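PDB 2VD3: ATP phosphoribosyltransferase from Methanobacterium thermoautotrophicum, which catalyses the condensation of ATP with 5-phosphoribose 1-diphosphate, the first step of histidine biosynthesis and probably the main point of its control. Local coordinates for residues K262-F265 and N266-R270. Residues are numbered along the deposited sequence; the frame is centred on the assembly and turned at random.
With IMD (imidazole), chain F.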
loop_
_atom_site.group_PDB
_atom_site.type_symbol
_atom_site.label_atom_id
_atom_site.label_comp_id
_atom_site.label_asym_id
_atom_site.label_seq_id
_atom_site.Cartn_x
_atom_site.Cartn_y
_atom_site.Cartn_z
ATOM N N LYS A 262 10.937 35.865 -11.733
ATOM C CA LYS A 262 10.879 37.014 -10.822
ATOM C C LYS A 262 10.307 38.251 -11.504
ATOM O O LYS A 262 9.714 39.106 -10.848
ATOM C CB LYS A 262 12.273 37.379 -10.283
ATOM C CG LYS A 262 12.972 36.313 -9.451
ATOM C CD LYS A 262 14.472 36.609 -9.369
ATOM C CE LYS A 262 15.291 35.327 -9.265
ATOM N NZ LYS A 262 16.716 35.543 -9.652
ATOM N N GLU A 263 10.500 38.362 -12.815
ATOM C CA GLU A 263 10.131 39.590 -13.501
ATOM C C GLU A 263 8.806 39.535 -14.268
ATOM O O GLU A 263 8.263 40.588 -14.593
ATOM C CB GLU A 263 11.304 40.136 -14.355
ATOM C CG GLU A 263 11.452 39.597 -15.790
ATOM C CD GLU A 263 12.832 39.904 -16.408
ATOM O OE1 GLU A 263 13.774 39.080 -16.247
ATOM O OE2 GLU A 263 12.966 40.961 -17.078
ATOM N N VAL A 264 8.258 38.339 -14.507
ATOM C CA VAL A 264 7.084 38.198 -15.395
ATOM C C VAL A 264 5.806 38.967 -14.986
ATOM O O VAL A 264 5.166 39.575 -15.842
ATOM C CB VAL A 264 6.769 36.710 -15.806
ATOM C CG1 VAL A 264 8.014 35.858 -15.746
ATOM C CG2 VAL A 264 5.678 36.091 -14.955
ATOM N N PHE A 265 5.442 38.963 -13.707
ATOM C CA PHE A 265 4.228 39.674 -13.274
ATOM C C PHE A 265 4.307 41.191 -13.465
ATOM O O PHE A 265 3.383 41.794 -14.019
ATOM C CB PHE A 265 3.830 39.348 -11.827
ATOM C CG PHE A 265 2.551 40.031 -11.385
ATOM C CD1 PHE A 265 1.318 39.662 -11.931
ATOM C CD2 PHE A 265 2.581 41.049 -10.429
ATOM C CE1 PHE A 265 0.135 40.295 -11.525
ATOM C CE2 PHE A 265 1.398 41.684 -10.017
ATOM C CZ PHE A 265 0.176 41.303 -10.567
ATOM N N ASN A 266 5.397 41.803 -13.005
ATOM C CA ASN A 266 5.601 43.232 -13.226
ATOM C C ASN A 266 5.720 43.551 -14.724
ATOM O O ASN A 266 5.210 44.575 -15.190
ATOM C CB ASN A 266 6.787 43.778 -12.397
ATOM C CG ASN A 266 8.073 43.913 -13.204
ATOM O OD1 ASN A 266 8.237 44.853 -13.985
ATOM N ND2 ASN A 266 8.999 42.984 -12.999
ATOM N N LEU A 267 6.379 42.657 -15.465
ATOM C CA LEU A 267 6.512 42.790 -16.911
ATOM C C LEU A 267 5.153 42.783 -17.612
ATOM O O LEU A 267 4.890 43.653 -18.426
ATOM C CB LEU A 267 7.427 41.705 -17.487
ATOM C CG LEU A 267 7.717 41.775 -18.996
ATOM C CD1 LEU A 267 8.546 43.011 -19.373
ATOM C CD2 LEU A 267 8.369 40.492 -19.538
ATOM N N ILE A 268 4.294 41.823 -17.276
ATOM C CA ILE A 268 2.955 41.710 -17.877
ATOM C C ILE A 268 2.178 43.024 -17.776
ATOM O O ILE A 268 1.686 43.528 -18.784
ATOM C CB ILE A 268 2.135 40.519 -17.273
ATOM C CG1 ILE A 268 2.741 39.172 -17.690
ATOM C CG2 ILE A 268 0.663 40.577 -17.697
ATOM C CD1 ILE A 268 2.487 38.037 -16.696
ATOM N N ASN A 269 2.099 43.584 -16.568
ATOM C CA ASN A 269 1.416 44.864 -16.337
ATOM C C ASN A 269 2.076 46.022 -17.094
ATOM O O ASN A 269 1.389 46.875 -17.659
ATOM C CB ASN A 269 1.341 45.189 -14.840
ATOM C CG ASN A 269 0.955 43.986 -13.994
ATOM O OD1 ASN A 269 0.445 42.993 -14.500
ATOM N ND2 ASN A 269 1.204 44.075 -12.691
ATOM N N ARG A 270 3.407 46.034 -17.099
ATOM C CA ARG A 270 4.187 47.006 -17.862
ATOM C C ARG A 270 4.029 46.846 -19.381
ATOM O O ARG A 270 3.996 47.835 -20.118
ATOM C CB ARG A 270 5.662 46.942 -17.445
ATOM C CG ARG A 270 6.051 48.003 -16.417
ATOM C CD ARG A 270 7.275 47.603 -15.592
ATOM N NE ARG A 270 6.941 47.284 -14.197
ATOM C CZ ARG A 270 7.274 48.034 -13.144
ATOM N NH1 ARG A 270 7.971 49.156 -13.301
ATOM N NH2 ARG A 270 6.915 47.661 -11.923
HETATM N N1 IMD F . 7.395 40.340 -6.925
HETATM C C2 IMD F . 8.041 40.929 -7.955
HETATM N N3 IMD F . 9.067 40.132 -8.333
HETATM C C4 IMD F . 9.070 39.039 -7.540
HETATM C C5 IMD F . 8.015 39.171 -6.649
#
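In F265 CG stands anti to the backbone N (chi1 -178°), while in N269, one turn on, CG lies beside its own N (chi1 -43°), and the two side chains meet on the same flank of the helix. The amide comes over one face of the ring, near its rim: N269 ND2 is 3.6 Å from F265 CZ, with ring and amide planes almost perpendicular, 87° apart. Were F265 cut back to alanine, the N269 amide would probably lose the ring face it lies over and be freer to turn, and the packing on T205 of a neighbouring subunit would go. V264 and I268, also a turn apart, lie alongside each other, V264 CG2 being 4.1 Å from I268 CD1. The backbone winds up the first helical turn: L267 N gives a hydrogen bond to E263 O, I268 N one to V264 O (2.8 Å), and N269 N a longer, weak one to F265 O. Helix 264-272 is the second helix of the ferredoxin-like, histidine-binding C-terminal domain, packed on its antiparallel sheet through V264 and L267 on V259 of strand 252-260; L267 also meets L234 of helix 228-234, while V264 packs on R286 and I268 on I288 of the neighbouring subunit.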